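Local coordinates for protein probable threonyl-tRNA synthetase 1 (Aeropyrum pernix, PDB 3A32) that probably catalyses the attachment of threonine to tRNA(Thr) as a zinc-dependent class II synthetase that lacks the domain for editing mischarged seryl-tRNA, at residues V204-F218 with V248-D262. Residues are numbered along the deposited sequence; the frame is centred on the assembly and turned at random.
Sequences VRLSMSDKSLIGKEF and VELEGEAAFYGPKLD. With SO4 (sulfate ion), chain C.
V248 opens strand segment 248-250, which runs parallel to 204-207 at the edge of the sheet, part of a beta-alpha-beta unit in the class II synthetase core: L206 N gives a straight bond to V248 O (2.7 Å, 171°). E249, paired with R233 of helix 222-243, crosses M208 at about a right angle, CG to CG. R205, extended through CD and then bent at chi3 (-78°), crosses L250 at an angle, CD 3.8 Å from L250 CD1, and brings NH2 to a sulfate oxygen, O4, in the guanidinium plane; NH2 also forms a salt bridge with E275. With an alanine in its place, E275 would probably lose its cationic mate, the sulfate a donor and L250 CD1 its aliphatic cover. The type II turn L250-E253 then reverses the chain, and A254 N approaches M208 O (3.0 Å) from above the carbonyl plane. The F218 ring turns its edge to G252 O, A254 O and A255 O, CE1 lying 3.3 Å from A254 O, while W225 meets it edge-to-face. Beyond P259, strand 260-262 pairs antiparallel on the other side of 204-207. L261 CG fits against both L206 CD2 (3.6 Å) and V204 CG1. At D262 one water donates to D262 OD2 and, at 2.9 Å, to R205 O.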
loop_
_atom_site.group_PDB
_atom_site.type_symbol
_atom_site.label_atom_id
_atom_site.label_comp_id
_atom_site.label_asym_id
_atom_site.label_seq_id
_atom_site.Cartn_x
_atom_site.Cartn_y
_atom_site.Cartn_z
ATOM N N VAL A 204 12.785 0.324 28.276
ATOM C CA VAL A 204 13.153 1.459 27.460
ATOM C C VAL A 204 14.635 1.765 27.717
ATOM O O VAL A 204 15.023 2.009 28.851
ATOM C CB VAL A 204 12.257 2.709 27.757
ATOM C CG1 VAL A 204 12.974 3.993 27.385
ATOM C CG2 VAL A 204 10.914 2.616 26.994
ATOM N N ARG A 205 15.449 1.764 26.665
ATOM C CA ARG A 205 16.879 2.017 26.800
ATOM C C ARG A 205 17.274 3.340 26.142
ATOM O O ARG A 205 17.078 3.525 24.943
ATOM C CB ARG A 205 17.676 0.865 26.163
ATOM C CG ARG A 205 19.204 1.004 26.203
ATOM C CD ARG A 205 19.863 -0.186 25.451
ATOM N NE ARG A 205 19.843 -1.343 26.319
ATOM C CZ ARG A 205 19.401 -2.551 25.993
ATOM N NH1 ARG A 205 18.968 -2.821 24.758
ATOM N NH2 ARG A 205 19.414 -3.506 26.924
ATOM N N LEU A 206 17.909 4.224 26.900
ATOM C CA LEU A 206 18.398 5.483 26.332
ATOM C C LEU A 206 19.873 5.397 26.045
ATOM O O LEU A 206 20.638 4.874 26.874
ATOM C CB LEU A 206 18.134 6.649 27.278
ATOM C CG LEU A 206 16.760 6.808 27.964
ATOM C CD1 LEU A 206 16.673 8.139 28.771
ATOM C CD2 LEU A 206 15.538 6.697 27.007
ATOM N N SER A 207 20.290 5.875 24.870
ATOM C CA SER A 207 21.720 5.946 24.560
ATOM C C SER A 207 22.186 7.411 24.379
ATOM O O SER A 207 21.713 8.132 23.503
ATOM C CB SER A 207 22.050 5.069 23.362
ATOM O OG SER A 207 21.635 3.726 23.591
ATOM N N MET A 208 23.100 7.842 25.233
ATOM C CA MET A 208 23.420 9.262 25.391
ATOM C C MET A 208 24.858 9.551 24.977
ATOM O O MET A 208 25.602 8.630 24.713
ATOM C CB MET A 208 23.215 9.681 26.854
ATOM C CG MET A 208 21.945 9.204 27.488
ATOM S SD MET A 208 20.477 9.874 26.648
ATOM C CE MET A 208 19.477 10.363 28.063
ATOM N N SER A 209 25.232 10.840 24.915
ATOM C CA SER A 209 26.619 11.251 24.709
ATOM C C SER A 209 27.482 10.907 25.894
ATOM O O SER A 209 26.992 10.605 26.982
ATOM C CB SER A 209 26.759 12.762 24.510
ATOM O OG SER A 209 26.344 13.445 25.673
ATOM N N ASP A 210 28.782 10.933 25.631
ATOM C CA ASP A 210 29.791 11.193 26.650
ATOM C C ASP A 210 30.021 12.695 26.530
ATOM O O ASP A 210 30.451 13.178 25.490
ATOM C CB ASP A 210 31.065 10.415 26.324
ATOM C CG ASP A 210 32.168 10.548 27.410
ATOM O OD1 ASP A 210 32.313 11.602 28.124
ATOM O OD2 ASP A 210 32.912 9.552 27.500
ATOM N N LYS A 211 29.687 13.438 27.576
ATOM C CA LYS A 211 29.818 14.898 27.551
ATOM C C LYS A 211 31.238 15.404 27.205
ATOM O O LYS A 211 31.361 16.479 26.578
ATOM C CB LYS A 211 29.368 15.522 28.891
ATOM C CG LYS A 211 27.846 15.535 29.040
ATOM C CD LYS A 211 27.286 16.914 29.467
ATOM C CE LYS A 211 25.751 16.987 29.189
ATOM N NZ LYS A 211 25.382 16.425 27.807
ATOM N N SER A 212 32.279 14.643 27.597
ATOM C CA SER A 212 33.675 15.035 27.317
ATOM C C SER A 212 34.012 14.969 25.826
ATOM O O SER A 212 35.105 15.387 25.414
ATOM C CB SER A 212 34.674 14.114 28.037
ATOM O OG SER A 212 34.289 13.820 29.391
ATOM N N LEU A 213 33.122 14.384 25.023
ATOM C CA LEU A 213 33.423 14.102 23.628
ATOM C C LEU A 213 32.528 14.914 22.671
ATOM O O LEU A 213 32.513 14.691 21.459
ATOM C CB LEU A 213 33.276 12.583 23.371
ATOM C CG LEU A 213 34.173 11.635 24.211
ATOM C CD1 LEU A 213 33.991 10.161 23.787
ATOM C CD2 LEU A 213 35.627 12.058 24.118
ATOM N N ILE A 214 31.761 15.845 23.224
ATOM C CA ILE A 214 30.916 16.686 22.373
ATOM C C ILE A 214 31.819 17.631 21.563
ATOM O O ILE A 214 32.798 18.173 22.083
ATOM C CB ILE A 214 29.825 17.414 23.194
ATOM C CG1 ILE A 214 28.836 16.368 23.762
ATOM C CG2 ILE A 214 29.114 18.477 22.327
ATOM C CD1 ILE A 214 27.768 16.978 24.625
ATOM N N GLY A 215 31.515 17.768 20.283
ATOM C CA GLY A 215 32.337 18.545 19.389
ATOM C C GLY A 215 33.289 17.659 18.628
ATOM O O GLY A 215 33.793 18.065 17.590
ATOM N N LYS A 216 33.522 16.445 19.129
ATOM C CA LYS A 216 34.408 15.476 18.479
ATOM C C LYS A 216 33.670 14.153 18.094
ATOM O O LYS A 216 33.065 14.084 17.001
ATOM C CB LYS A 216 35.648 15.236 19.334
ATOM C CG LYS A 216 36.843 14.774 18.523
ATOM C CD LYS A 216 38.120 15.008 19.322
ATOM C CE LYS A 216 38.864 13.717 19.624
ATOM N NZ LYS A 216 38.253 12.798 20.687
ATOM N N GLU A 217 33.668 13.111 18.929
ATOM C CA GLU A 217 32.937 11.940 18.441
ATOM C C GLU A 217 31.417 12.105 18.423
ATOM O O GLU A 217 30.744 11.434 17.622
ATOM C CB GLU A 217 33.417 10.518 18.871
ATOM C CG GLU A 217 34.253 10.309 20.089
ATOM C CD GLU A 217 35.588 11.009 20.008
ATOM O OE1 GLU A 217 36.506 10.481 19.354
ATOM O OE2 GLU A 217 35.705 12.098 20.621
ATOM N N PHE A 218 30.918 13.061 19.217
ATOM C CA PHE A 218 29.517 13.517 19.179
ATOM C C PHE A 218 29.422 14.919 18.611
ATOM O O PHE A 218 29.845 15.904 19.268
ATOM C CB PHE A 218 28.874 13.429 20.564
ATOM C CG PHE A 218 28.894 12.054 21.129
ATOM C CD1 PHE A 218 28.019 11.074 20.649
ATOM C CD2 PHE A 218 29.815 11.707 22.100
ATOM C CE1 PHE A 218 28.053 9.798 21.151
ATOM C CE2 PHE A 218 29.855 10.418 22.622
ATOM C CZ PHE A 218 28.981 9.459 22.150
ATOM N N VAL A 248 16.660 2.356 31.213
ATOM C CA VAL A 248 18.078 2.049 31.292
ATOM C C VAL A 248 18.761 3.167 30.515
ATOM O O VAL A 248 18.325 3.461 29.419
ATOM C CB VAL A 248 18.427 0.672 30.613
ATOM C CG1 VAL A 248 19.922 0.527 30.482
ATOM C CG2 VAL A 248 17.906 -0.498 31.439
ATOM N N GLU A 249 19.821 3.770 31.070
ATOM C CA GLU A 249 20.569 4.842 30.414
ATOM C C GLU A 249 22.040 4.471 30.209
ATOM O O GLU A 249 22.716 4.037 31.165
ATOM C CB GLU A 249 20.457 6.128 31.211
ATOM C CG GLU A 249 20.869 7.313 30.397
ATOM C CD GLU A 249 20.746 8.639 31.107
ATOM O OE1 GLU A 249 19.685 8.943 31.697
ATOM O OE2 GLU A 249 21.733 9.401 31.043
ATOM N N LEU A 250 22.529 4.589 28.959
ATOM C CA LEU A 250 23.899 4.243 28.650
ATOM C C LEU A 250 24.692 5.447 28.161
ATOM O O LEU A 250 24.467 5.966 27.051
ATOM C CB LEU A 250 23.995 3.107 27.632
ATOM C CG LEU A 250 23.178 1.805 27.822
ATOM C CD1 LEU A 250 23.251 0.985 26.564
ATOM C CD2 LEU A 250 23.672 0.987 29.024
ATOM N N GLU A 251 25.643 5.865 28.986
ATOM C CA GLU A 251 26.499 6.963 28.657
ATOM C C GLU A 251 27.422 6.569 27.523
ATOM O O GLU A 251 27.976 5.462 27.524
ATOM C CB GLU A 251 27.282 7.446 29.893
ATOM C CG GLU A 251 28.358 8.538 29.571
ATOM C CD GLU A 251 29.058 9.105 30.838
ATOM O OE1 GLU A 251 28.968 8.449 31.895
ATOM O OE2 GLU A 251 29.666 10.196 30.769
ATOM N N GLY A 252 27.570 7.473 26.550
ATOM C CA GLY A 252 28.517 7.274 25.474
ATOM C C GLY A 252 28.053 6.360 24.362
ATOM O O GLY A 252 28.842 6.056 23.465
ATOM N N GLU A 253 26.790 5.926 24.386
ATOM C CA GLU A 253 26.298 4.979 23.362
ATOM C C GLU A 253 25.508 5.606 22.238
ATOM O O GLU A 253 25.130 4.914 21.292
ATOM C CB GLU A 253 25.484 3.812 23.945
ATOM C CG GLU A 253 26.211 2.949 25.020
ATOM C CD GLU A 253 27.422 2.130 24.543
ATOM O OE1 GLU A 253 27.703 2.029 23.325
ATOM O OE2 GLU A 253 28.117 1.576 25.427
ATOM N N ALA A 254 25.237 6.900 22.328
ATOM C CA ALA A 254 24.462 7.577 21.261
ATOM C C ALA A 254 25.162 7.472 19.902
ATOM O O ALA A 254 26.364 7.248 19.829
ATOM C CB ALA A 254 24.224 9.040 21.617
ATOM N N ALA A 255 24.412 7.649 18.828
ATOM C CA ALA A 255 25.023 7.934 17.506
ATOM C C ALA A 255 25.838 9.232 17.580
ATOM O O ALA A 255 25.532 10.101 18.390
ATOM C CB ALA A 255 23.937 8.089 16.443
ATOM N N PHE A 256 26.813 9.385 16.694
ATOM C CA PHE A 256 27.541 10.648 16.545
ATOM C C PHE A 256 26.651 11.848 16.307
ATOM O O PHE A 256 27.063 12.961 16.635
ATOM C CB PHE A 256 28.679 10.585 15.472
ATOM C CG PHE A 256 28.199 10.621 14.012
ATOM C CD1 PHE A 256 28.056 11.836 13.336
ATOM C CD2 PHE A 256 27.923 9.425 13.324
ATOM C CE1 PHE A 256 27.621 11.890 12.007
ATOM C CE2 PHE A 256 27.480 9.429 11.986
ATOM C CZ PHE A 256 27.317 10.674 11.313
ATOM N N TYR A 257 25.462 11.649 15.731
ATOM C CA TYR A 257 24.543 12.770 15.389
ATOM C C TYR A 257 23.368 12.957 16.323
ATOM O O TYR A 257 22.500 13.785 16.021
ATOM C CB TYR A 257 23.966 12.650 13.955
ATOM C CG TYR A 257 23.388 11.279 13.685
ATOM C CD1 TYR A 257 22.042 10.989 13.905
ATOM C CD2 TYR A 257 24.226 10.241 13.255
ATOM C CE1 TYR A 257 21.542 9.685 13.663
ATOM C CE2 TYR A 257 23.747 8.956 13.019
ATOM C CZ TYR A 257 22.404 8.690 13.205
ATOM O OH TYR A 257 21.990 7.395 12.962
ATOM N N GLY A 258 23.279 12.198 17.418
ATOM C CA GLY A 258 22.280 12.531 18.405
ATOM C C GLY A 258 21.924 11.340 19.258
ATOM O O GLY A 258 22.216 10.220 18.886
ATOM N N PRO A 259 21.318 11.592 20.433
ATOM C CA PRO A 259 20.935 10.538 21.384
ATOM C C PRO A 259 19.665 9.819 20.909
ATOM O O PRO A 259 19.015 10.292 19.941
ATOM C CB PRO A 259 20.644 11.304 22.665
ATOM C CG PRO A 259 20.217 12.687 22.193
ATOM C CD PRO A 259 20.925 12.947 20.886
ATOM N N LYS A 260 19.312 8.708 21.572
ATOM C CA LYS A 260 18.163 7.895 21.161
ATOM C C LYS A 260 17.541 7.108 22.291
ATOM O O LYS A 260 18.115 6.959 23.356
ATOM C CB LYS A 260 18.561 6.903 20.052
ATOM C CG LYS A 260 19.823 6.100 20.386
ATOM C CD LYS A 260 19.976 4.851 19.489
ATOM C CE LYS A 260 21.305 4.146 19.820
ATOM N NZ LYS A 260 21.356 2.814 19.141
ATOM N N LEU A 261 16.363 6.568 22.005
ATOM C CA LEU A 261 15.645 5.664 22.870
ATOM C C LEU A 261 15.239 4.441 22.032
ATOM O O LEU A 261 14.686 4.579 20.911
ATOM C CB LEU A 261 14.417 6.418 23.345
ATOM C CG LEU A 261 13.335 5.857 24.227
ATOM C CD1 LEU A 261 12.577 7.049 24.775
ATOM C CD2 LEU A 261 12.394 4.884 23.450
ATOM N N ASP A 262 15.459 3.246 22.575
ATOM C CA ASP A 262 15.081 2.005 21.890
ATOM C C ASP A 262 13.985 1.328 22.658
ATOM O O ASP A 262 13.984 1.347 23.883
ATOM C CB ASP A 262 16.266 1.073 21.787
ATOM C CG ASP A 262 17.288 1.585 20.793
ATOM O OD1 ASP A 262 16.853 1.905 19.649
ATOM O OD2 ASP A 262 18.486 1.707 21.172
HETATM S S SO4 C . 20.000 -3.881 31.304
HETATM O O1 SO4 C . 18.583 -3.858 31.678
HETATM O O2 SO4 C . 20.668 -2.701 31.847
HETATM O O3 SO4 C . 20.575 -5.079 31.912
HETATM O O4 SO4 C . 20.194 -3.878 29.841
HETATM O O HOH W 1 19.236 3.411 23.060
HETATM O O HOH W 2 28.536 12.424 30.100
#